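Copper-containing nitrite reductase (PDB 6THE) catalyses the one-electron reduction of nitrite to nitric oxide, being the two-copper core of a larger reductase that also carries heme and cupredoxin domains. Local coordinates at residues E39-G49 with I168-F178; L200-V210 with L291-P299. All blocks are in the same frame, centred on the assembly; numbering follows the deposited sequence.

Contact 1 of 2, residues E39-G49 with I168-F178; sequences EGRLAEGTTFG and IPYGQHGSAEF
Phe48 lies against Ala176 where strand 46-49 runs parallel to strand 174-176. With CG anti to the backbone N (chi1 -177°), the Phe48 side chain leaves on the Ala176 face of the sheet and leans its ring toward the neighbouring strand. CB and CG keep van der Waals distance or more from Ala176 O. CD1 comes closer, 3.5 Å from Ala176 O, and the methyl of Ala176 sits at the ring edge, in plane, with its CB 3.8 Å from Phe48 CD1. CE1 reaches the peptide that joins Glu177 to Phe178. Beyond the pair, Ile164 of strand 155-164 and Asn136 also touch the Phe48 side chain. The main chains show the alternation of a parallel ladder: Thr47 N donates to Gly174 O and Thr47 O accepts from Ala176 N (2.8 Å), so both polar backbone atoms of Thr47 are used. Gly49 N adds a weak bond to Ala176 O. In the fold, strand 174-176 is the outermost strand, within this chain, of a cupredoxin-type sheet, paired with strand 46-53 of the hairpin that 46-53 forms with 28-43. That hairpin carries a classic beta bulge, in which Leu42 N and Ala43 N both donate to Thr46 O, and a type II turn from Ala43 to Thr46. Next to the turn, Gly45 O accepts from Gly174 N at 3.0 Å, while Gly45 CA stands over one face of the His173 imidazole, 4.2 Å from the ring centroid and 23° off its normal, a CH-pi contact. Thr46 OG1, near the plane of that ring at its edge, makes a weak hydrogen bond to Gln172 O. On the sheet face of Thr47 and Ser175, Thr47 OG1 donates to the anti lone pair of Glu39 OE2 at 3.1 Å.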
loop_
_atom_site.group_PDB
_atom_site.type_symbol
_atom_site.label_atom_id
_atom_site.label_comp_id
_atom_site.label_asym_id
_atom_site.label_seq_id
_atom_site.Cartn_x
_atom_site.Cartn_y
_atom_site.Cartn_z
ATOM N N GLU A 39 -24.824 -14.327 17.417
ATOM C CA GLU A 39 -24.115 -13.581 18.442
ATOM C C GLU A 39 -22.857 -14.355 18.828
ATOM O O GLU A 39 -22.941 -15.500 19.266
ATOM C CB GLU A 39 -25.027 -13.360 19.653
ATOM C CG GLU A 39 -24.546 -12.269 20.596
ATOM C CD GLU A 39 -24.792 -10.838 20.144
ATOM O OE1 GLU A 39 -25.502 -10.644 19.134
ATOM O OE2 GLU A 39 -24.273 -9.917 20.807
ATOM N N GLY A 40 -21.696 -13.714 18.653
ATOM C CA GLY A 40 -20.415 -14.357 18.890
ATOM C C GLY A 40 -19.507 -13.526 19.793
ATOM O O GLY A 40 -19.738 -12.334 19.989
ATOM N N ARG A 41 -18.470 -14.182 20.326
ATOM C CA ARG A 41 -17.500 -13.555 21.209
ATOM C C ARG A 41 -16.501 -12.760 20.373
ATOM O O ARG A 41 -15.715 -13.338 19.624
ATOM C CB ARG A 41 -16.801 -14.624 22.057
ATOM C CG ARG A 41 -15.678 -14.095 22.938
ATOM C CD ARG A 41 -14.610 -15.144 23.179
ATOM N NE ARG A 41 -13.412 -14.585 23.793
ATOM C CZ ARG A 41 -12.384 -14.063 23.130
ATOM N NH1 ARG A 41 -12.391 -14.020 21.808
ATOM N NH2 ARG A 41 -11.350 -13.582 23.795
ATOM N N LEU A 42 -16.553 -11.429 20.512
ATOM C CA LEU A 42 -15.632 -10.520 19.846
ATOM C C LEU A 42 -14.389 -10.346 20.716
ATOM O O LEU A 42 -13.265 -10.451 20.232
ATOM C CB LEU A 42 -16.344 -9.183 19.605
ATOM C CG LEU A 42 -15.452 -7.984 19.281
ATOM C CD1 LEU A 42 -14.818 -8.121 17.905
ATOM C CD2 LEU A 42 -16.240 -6.686 19.372
ATOM N N ALA A 43 -14.621 -10.062 22.003
ATOM C CA ALA A 43 -13.577 -9.977 23.010
ATOM C C ALA A 43 -14.103 -10.583 24.309
ATOM O O ALA A 43 -15.241 -11.047 24.359
ATOM C CB ALA A 43 -13.156 -8.539 23.193
ATOM N N GLU A 44 -13.265 -10.581 25.352
ATOM C CA GLU A 44 -13.671 -11.094 26.650
ATOM C C GLU A 44 -14.659 -10.119 27.284
ATOM O O GLU A 44 -14.304 -8.985 27.602
ATOM C CB GLU A 44 -12.455 -11.366 27.542
ATOM C CG GLU A 44 -11.614 -12.551 27.093
ATOM C CD GLU A 44 -12.272 -13.919 27.183
ATOM O OE1 GLU A 44 -13.091 -14.130 28.102
ATOM O OE2 GLU A 44 -11.964 -14.776 26.330
ATOM N N GLY A 45 -15.908 -10.576 27.436
ATOM C CA GLY A 45 -16.977 -9.774 28.007
ATOM C C GLY A 45 -17.754 -9.002 26.944
ATOM O O GLY A 45 -18.770 -8.380 27.249
ATOM N N THR A 46 -17.272 -9.059 25.696
ATOM C CA THR A 46 -17.864 -8.308 24.601
ATOM C C THR A 46 -18.373 -9.270 23.528
ATOM O O THR A 46 -17.645 -10.156 23.083
ATOM C CB THR A 46 -16.877 -7.277 24.036
ATOM O OG1 THR A 46 -16.144 -6.705 25.120
ATOM C CG2 THR A 46 -17.555 -6.177 23.247
ATOM N N THR A 47 -19.635 -9.072 23.125
ATOM C CA THR A 47 -20.260 -9.846 22.065
ATOM C C THR A 47 -20.652 -8.911 20.923
ATOM O O THR A 47 -20.847 -7.716 21.136
ATOM C CB THR A 47 -21.453 -10.655 22.591
ATOM O OG1 THR A 47 -22.362 -9.756 23.229
ATOM C CG2 THR A 47 -21.050 -11.749 23.558
ATOM N N PHE A 48 -20.767 -9.473 19.712
ATOM C CA PHE A 48 -21.040 -8.694 18.514
ATOM C C PHE A 48 -22.007 -9.453 17.607
ATOM O O PHE A 48 -22.044 -10.682 17.620
ATOM C CB PHE A 48 -19.727 -8.354 17.802
ATOM C CG PHE A 48 -19.857 -7.484 16.577
ATOM C CD1 PHE A 48 -20.013 -6.110 16.690
ATOM C CD2 PHE A 48 -19.812 -8.037 15.305
ATOM C CE1 PHE A 48 -20.130 -5.312 15.561
ATOM C CE2 PHE A 48 -19.927 -7.239 14.177
ATOM C CZ PHE A 48 -20.087 -5.877 14.307
ATOM N N GLY A 49 -22.788 -8.696 16.825
ATOM C CA GLY A 49 -23.700 -9.257 15.842
ATOM C C GLY A 49 -22.984 -9.572 14.531
ATOM O O GLY A 49 -22.814 -8.693 13.688
ATOM N N ILE A 168 -20.142 0.815 20.601
ATOM C CA ILE A 168 -19.492 1.010 21.887
ATOM C C ILE A 168 -17.979 1.055 21.678
ATOM O O ILE A 168 -17.459 0.387 20.786
ATOM C CB ILE A 168 -19.915 -0.079 22.899
ATOM C CG1 ILE A 168 -19.842 -1.489 22.304
ATOM C CG2 ILE A 168 -21.293 0.228 23.469
ATOM C CD1 ILE A 168 -20.005 -2.604 23.316
ATOM N N PRO A 169 -17.232 1.851 22.481
ATOM C CA PRO A 169 -15.778 1.953 22.338
ATOM C C PRO A 169 -15.061 0.658 22.714
ATOM O O PRO A 169 -15.634 -0.206 23.376
ATOM C CB PRO A 169 -15.381 3.058 23.332
ATOM C CG PRO A 169 -16.674 3.782 23.644
ATOM C CD PRO A 169 -17.748 2.720 23.550
ATOM N N TYR A 170 -13.801 0.547 22.275
ATOM C CA TYR A 170 -12.923 -0.555 22.635
ATOM C C TYR A 170 -12.729 -0.568 24.150
ATOM O O TYR A 170 -12.409 0.458 24.746
ATOM C CB TYR A 170 -11.582 -0.419 21.906
ATOM C CG TYR A 170 -10.534 -1.438 22.280
ATOM C CD1 TYR A 170 -9.670 -1.226 23.344
ATOM C CD2 TYR A 170 -10.391 -2.614 21.560
ATOM C CE1 TYR A 170 -8.705 -2.159 23.692
ATOM C CE2 TYR A 170 -9.433 -3.559 21.893
ATOM C CZ TYR A 170 -8.585 -3.329 22.962
ATOM O OH TYR A 170 -7.636 -4.252 23.295
ATOM N N GLY A 171 -12.933 -1.743 24.756
ATOM C CA GLY A 171 -12.754 -1.919 26.188
ATOM C C GLY A 171 -14.085 -2.076 26.921
ATOM O O GLY A 171 -14.132 -2.653 28.005
ATOM N N GLN A 172 -15.156 -1.549 26.315
ATOM C CA GLN A 172 -16.495 -1.634 26.876
ATOM C C GLN A 172 -17.057 -3.031 26.632
ATOM O O GLN A 172 -17.057 -3.517 25.502
ATOM C CB GLN A 172 -17.398 -0.556 26.269
ATOM C CG GLN A 172 -18.853 -0.646 26.713
ATOM C CD GLN A 172 -19.097 -0.013 28.061
ATOM O OE1 GLN A 172 -19.183 1.206 28.188
ATOM N NE2 GLN A 172 -19.232 -0.845 29.081
ATOM N N HIS A 173 -17.532 -3.664 27.712
ATOM C CA HIS A 173 -18.191 -4.957 27.632
ATOM C C HIS A 173 -19.671 -4.756 27.313
ATOM O O HIS A 173 -20.195 -3.654 27.459
ATOM C CB HIS A 173 -17.977 -5.758 28.926
ATOM C CG HIS A 173 -16.546 -6.036 29.246
ATOM N ND1 HIS A 173 -16.102 -6.207 30.543
ATOM C CD2 HIS A 173 -15.457 -6.163 28.456
ATOM C CE1 HIS A 173 -14.805 -6.435 30.538
ATOM N NE2 HIS A 173 -14.384 -6.411 29.268
ATOM N N GLY A 174 -20.327 -5.836 26.874
ATOM C CA GLY A 174 -21.739 -5.804 26.528
ATOM C C GLY A 174 -21.972 -6.137 25.057
ATOM O O GLY A 174 -21.054 -6.561 24.358
ATOM N N SER A 175 -23.217 -5.934 24.606
ATOM C CA SER A 175 -23.615 -6.227 23.238
ATOM C C SER A 175 -23.204 -5.082 22.316
ATOM O O SER A 175 -23.502 -3.920 22.591
ATOM C CB SER A 175 -25.095 -6.502 23.153
ATOM O OG SER A 175 -25.448 -7.619 23.955
ATOM N N ALA A 176 -22.518 -5.432 21.222
ATOM C CA ALA A 176 -22.049 -4.459 20.249
ATOM C C ALA A 176 -22.762 -4.671 18.916
ATOM O O ALA A 176 -22.955 -5.804 18.480
ATOM C CB ALA A 176 -20.552 -4.559 20.097
ATOM N N GLU A 177 -23.148 -3.556 18.285
ATOM C CA GLU A 177 -23.772 -3.570 16.972
ATOM C C GLU A 177 -22.914 -2.759 16.003
ATOM O O GLU A 177 -22.029 -2.016 16.423
ATOM C CB GLU A 177 -25.209 -3.044 17.057
ATOM C CG GLU A 177 -25.301 -1.564 17.390
ATOM C CD GLU A 177 -26.670 -1.076 17.833
ATOM O OE1 GLU A 177 -27.297 -1.754 18.675
ATOM O OE2 GLU A 177 -27.104 -0.015 17.342
ATOM N N PHE A 178 -23.196 -2.917 14.704
ATOM C CA PHE A 178 -22.476 -2.227 13.647
ATOM C C PHE A 178 -22.787 -0.733 13.697
ATOM O O PHE A 178 -23.927 -0.341 13.938
ATOM C CB PHE A 178 -22.835 -2.834 12.287
ATOM C CG PHE A 178 -22.226 -2.144 11.092
ATOM C CD1 PHE A 178 -20.941 -2.454 10.670
ATOM C CD2 PHE A 178 -22.941 -1.191 10.381
ATOM C CE1 PHE A 178 -20.383 -1.821 9.569
ATOM C CE2 PHE A 178 -22.383 -0.557 9.282
ATOM C CZ PHE A 178 -21.107 -0.875 8.877
#

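Contact 2 of 2, residues L200-V210 with L291-P299; sequences LSKLHPLKAKV and LGILHVQGP. With 9JE (pentane-1,5-diol), chain T.
Leu206 and Leu294 meet on the buried face of a parallel pair, strands 206-209 and 292-297, whose short axes approach to 4.5 Å at 25°. Leu294 CD1 reaches back to Leu206 CB (3.6 Å) because its CG is anti to the backbone N (chi1 169°), and the same methyl lies by Ala208 CB. Farther along, Val296 CG1 touches Val210 CG2. Phe157 and His155 of strand 155-164 pack on this side, against Leu206 and Ala208, as expected where the two sheets of a cupredoxin sandwich face each other. The other face is much looser: Lys207, Lys209 and Gln297 are exposed, and Lys207 CG merely brushes His295 CB at 3.9 Å. Here the His295 ring takes Ile293 CG2 over one face and Pro205 CB at its edge. Ahead of the ladder, where the helix 199-203 ends, Ser201 OG donates to Leu291 O from above the carbonyl plane (2.7 Å), and a water links that same oxygen to Leu200 N. Pentane-1,5-diol lies beside the loop residues His204 and Pro205, its C03 3.3 Å from Pro205 O. Ile293 bonds twice, its N to Leu200 O and its O to Leu206 N. His295 N and O bond Leu206 O (2.8 Å) and Ala208 N (3.0 Å); Val210 N to Gln297 O is weak. The pairing thus rests mainly on main-chain hydrogen bonds, with one serine hydroxyl and apolar packing on one face.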
loop_
_atom_site.group_PDB
_atom_site.type_symbol
_atom_site.label_atom_id
_atom_site.label_comp_id
_atom_site.label_asym_id
_atom_site.label_seq_id
_atom_site.Cartn_x
_atom_site.Cartn_y
_atom_site.Cartn_z
ATOM N N LEU A 200 -6.170 -15.909 17.359
ATOM C CA LEU A 200 -4.964 -16.654 17.032
ATOM C C LEU A 200 -3.923 -16.444 18.130
ATOM O O LEU A 200 -2.745 -16.740 17.938
ATOM C CB LEU A 200 -4.436 -16.199 15.666
ATOM C CG LEU A 200 -5.424 -16.249 14.499
ATOM C CD1 LEU A 200 -4.759 -15.786 13.213
ATOM C CD2 LEU A 200 -6.003 -17.644 14.317
ATOM N N SER A 201 -4.378 -15.934 19.282
ATOM C CA SER A 201 -3.515 -15.696 20.428
ATOM C C SER A 201 -3.916 -16.608 21.585
ATOM O O SER A 201 -3.212 -17.569 21.893
ATOM C CB SER A 201 -3.536 -14.242 20.836
ATOM O OG SER A 201 -3.018 -13.417 19.804
ATOM N N LYS A 202 -5.057 -16.295 22.211
ATOM C CA LYS A 202 -5.532 -16.993 23.394
ATOM C C LYS A 202 -6.392 -18.188 22.985
ATOM O O LYS A 202 -6.422 -19.197 23.688
ATOM C CB LYS A 202 -6.218 -15.998 24.342
ATOM C CG LYS A 202 -7.571 -16.405 24.917
ATOM C CD LYS A 202 -7.503 -17.324 26.121
ATOM C CE LYS A 202 -8.859 -17.879 26.506
ATOM N NZ LYS A 202 -8.737 -19.077 27.372
ATOM N N LEU A 203 -7.066 -18.073 21.834
ATOM C CA LEU A 203 -8.019 -19.078 21.387
ATOM C C LEU A 203 -7.308 -20.186 20.612
ATOM O O LEU A 203 -7.179 -21.302 21.113
ATOM C CB LEU A 203 -9.114 -18.407 20.550
ATOM C CG LEU A 203 -10.416 -18.078 21.283
ATOM C CD1 LEU A 203 -10.185 -17.104 22.430
ATOM C CD2 LEU A 203 -11.447 -17.515 20.318
ATOM N N HIS A 204 -6.853 -19.870 19.393
ATOM C CA HIS A 204 -6.257 -20.862 18.509
ATOM C C HIS A 204 -4.849 -20.433 18.101
ATOM O O HIS A 204 -4.648 -19.955 16.985
ATOM C CB HIS A 204 -7.150 -21.103 17.282
ATOM C CG HIS A 204 -8.604 -21.228 17.589
ATOM N ND1 HIS A 204 -9.153 -22.381 18.114
ATOM C CD2 HIS A 204 -9.625 -20.355 17.440
ATOM C CE1 HIS A 204 -10.450 -22.212 18.281
ATOM N NE2 HIS A 204 -10.764 -20.977 17.874
ATOM N N PRO A 205 -3.825 -20.597 18.974
ATOM C CA PRO A 205 -2.450 -20.247 18.615
ATOM C C PRO A 205 -1.865 -21.225 17.597
ATOM O O PRO A 205 -2.036 -22.437 17.722
ATOM C CB PRO A 205 -1.694 -20.323 19.950
ATOM C CG PRO A 205 -2.495 -21.300 20.786
ATOM C CD PRO A 205 -3.933 -21.121 20.345
ATOM N N LEU A 206 -1.188 -20.671 16.585
ATOM C CA LEU A 206 -0.510 -21.448 15.559
ATOM C C LEU A 206 0.640 -22.218 16.204
ATOM O O LEU A 206 1.298 -21.708 17.107
ATOM C CB LEU A 206 0.015 -20.495 14.478
ATOM C CG LEU A 206 -1.004 -19.995 13.454
ATOM C CD1 LEU A 206 -1.841 -18.856 14.020
ATOM C CD2 LEU A 206 -0.301 -19.539 12.186
ATOM N N LYS A 207 0.866 -23.451 15.734
ATOM C CA LYS A 207 1.909 -24.297 16.293
ATOM C C LYS A 207 2.665 -25.014 15.177
ATOM O O LYS A 207 2.061 -25.622 14.295
ATOM C CB LYS A 207 1.332 -25.262 17.335
ATOM C CG LYS A 207 1.058 -24.642 18.699
ATOM C CD LYS A 207 0.644 -25.639 19.760
ATOM C CE LYS A 207 0.408 -24.987 21.106
ATOM N NZ LYS A 207 -0.015 -25.970 22.131
ATOM N N ALA A 208 3.998 -24.918 15.243
ATOM C CA ALA A 208 4.904 -25.581 14.319
ATOM C C ALA A 208 6.120 -26.087 15.092
ATOM O O ALA A 208 6.296 -25.753 16.262
ATOM C CB ALA A 208 5.303 -24.625 13.221
ATOM N N LYS A 209 6.948 -26.899 14.427
ATOM C CA LYS A 209 8.156 -27.433 15.035
ATOM C C LYS A 209 9.376 -26.942 14.257
ATOM O O LYS A 209 9.257 -26.521 13.107
ATOM C CB LYS A 209 8.079 -28.960 15.139
ATOM C CG LYS A 209 7.031 -29.481 16.114
ATOM C CD LYS A 209 7.029 -30.986 16.273
ATOM C CE LYS A 209 5.971 -31.472 17.241
ATOM N NZ LYS A 209 6.049 -32.937 17.455
ATOM N N VAL A 210 10.543 -26.995 14.911
ATOM C CA VAL A 210 11.793 -26.499 14.357
ATOM C C VAL A 210 12.129 -27.293 13.095
ATOM O O VAL A 210 12.236 -28.517 13.138
ATOM C CB VAL A 210 12.932 -26.563 15.395
ATOM C CG1 VAL A 210 14.281 -26.191 14.796
ATOM C CG2 VAL A 210 12.638 -25.704 16.616
ATOM N N LEU A 291 -3.371 -9.327 16.768
ATOM C CA LEU A 291 -2.201 -10.007 17.299
ATOM C C LEU A 291 -2.384 -11.514 17.128
ATOM O O LEU A 291 -3.428 -12.059 17.479
ATOM C CB LEU A 291 -2.049 -9.638 18.779
ATOM C CG LEU A 291 -0.725 -10.028 19.435
ATOM C CD1 LEU A 291 0.300 -8.914 19.286
ATOM C CD2 LEU A 291 -0.932 -10.357 20.906
ATOM N N GLY A 292 -1.351 -12.169 16.585
ATOM C CA GLY A 292 -1.343 -13.611 16.397
ATOM C C GLY A 292 -0.087 -14.243 16.992
ATOM O O GLY A 292 0.966 -13.612 17.033
ATOM N N ILE A 293 -0.217 -15.495 17.450
ATOM C CA ILE A 293 0.872 -16.191 18.118
ATOM C C ILE A 293 1.190 -17.477 17.357
ATOM O O ILE A 293 0.289 -18.233 16.997
ATOM C CB ILE A 293 0.531 -16.454 19.602
ATOM C CG1 ILE A 293 0.343 -15.157 20.400
ATOM C CG2 ILE A 293 1.551 -17.378 20.256
ATOM C CD1 ILE A 293 1.567 -14.265 20.464
ATOM N N LEU A 294 2.489 -17.698 17.119
ATOM C CA LEU A 294 3.002 -18.923 16.528
ATOM C C LEU A 294 4.019 -19.541 17.486
ATOM O O LEU A 294 5.134 -19.040 17.626
ATOM C CB LEU A 294 3.620 -18.599 15.161
ATOM C CG LEU A 294 4.444 -19.704 14.497
ATOM C CD1 LEU A 294 3.576 -20.890 14.104
ATOM C CD2 LEU A 294 5.186 -19.168 13.282
ATOM N N HIS A 295 3.602 -20.621 18.159
ATOM C CA HIS A 295 4.453 -21.349 19.086
ATOM C C HIS A 295 5.305 -22.355 18.317
ATOM O O HIS A 295 4.776 -23.183 17.577
ATOM C CB HIS A 295 3.611 -22.043 20.168
ATOM C CG HIS A 295 3.053 -21.122 21.201
ATOM N ND1 HIS A 295 3.857 -20.415 22.075
ATOM C CD2 HIS A 295 1.778 -20.810 21.522
ATOM C CE1 HIS A 295 3.102 -19.694 22.879
ATOM N NE2 HIS A 295 1.821 -19.921 22.561
ATOM N N VAL A 296 6.627 -22.266 18.504
ATOM C CA VAL A 296 7.561 -23.180 17.866
ATOM C C VAL A 296 8.311 -23.950 18.950
ATOM O O VAL A 296 9.025 -23.360 19.759
ATOM C CB VAL A 296 8.521 -22.446 16.908
ATOM C CG1 VAL A 296 9.559 -23.390 16.317
ATOM C CG2 VAL A 296 7.768 -21.724 15.800
ATOM N N GLN A 297 8.132 -25.276 18.945
ATOM C CA GLN A 297 8.721 -26.155 19.941
ATOM C C GLN A 297 9.786 -27.030 19.284
ATOM O O GLN A 297 9.599 -27.507 18.166
ATOM C CB GLN A 297 7.637 -27.009 20.604
ATOM C CG GLN A 297 6.643 -26.203 21.433
ATOM C CD GLN A 297 5.478 -27.023 21.932
ATOM O OE1 GLN A 297 5.585 -28.226 22.162
ATOM N NE2 GLN A 297 4.343 -26.366 22.112
ATOM N N GLY A 298 10.901 -27.228 19.998
ATOM C CA GLY A 298 11.990 -28.067 19.526
ATOM C C GLY A 298 13.333 -27.675 20.141
ATOM O O GLY A 298 13.383 -26.852 21.054
ATOM N N PRO A 299 14.458 -28.256 19.659
ATOM C CA PRO A 299 15.784 -27.942 20.194
ATOM C C PRO A 299 16.305 -26.592 19.703
ATOM O O PRO A 299 15.894 -26.109 18.648
ATOM C CB PRO A 299 16.657 -29.082 19.649
ATOM C CG PRO A 299 15.990 -29.472 18.345
ATOM C CD PRO A 299 14.508 -29.253 18.577
HETATM C C02 9JE T . -4.213 -25.734 16.302
HETATM C C03 9JE T . -3.889 -25.159 17.658
HETATM C C04 9JE T . -5.098 -24.631 18.395
HETATM C C05 9JE T . -5.315 -25.267 19.751
HETATM C C06 9JE T . -5.486 -26.769 19.708
HETATM O O01 9JE T . -4.940 -26.948 16.398
HETATM O O07 9JE T . -6.666 -27.161 19.027
HETATM O O HOH W 1 -5.723 -13.213 16.625
#

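From the N terminus, the chain first lays down the hairpin 39-49, then makes a long excursion through the first cupredoxin domain, which supplies copper ligands of both sites, His84, Cys125, His133 and Met138 for one and His89 and His124 for the other. Contact 1 closes that loop of 118 residues when 168-178, beyond strand 155-164, returns to the edge of the hairpin's sheet. Contact 2 opens only afterwards and closes a second loop, of 80 residues and rich in strands, within the following sandwich. The two loops are in series, neither nested nor crossed. The centres of contacts 1 and 2 lie about 26 Å apart, yet Arg41 CZ of the first packs 3.8 Å from Leu203 CD1 of the second, so the hairpin abuts the helix 199-203.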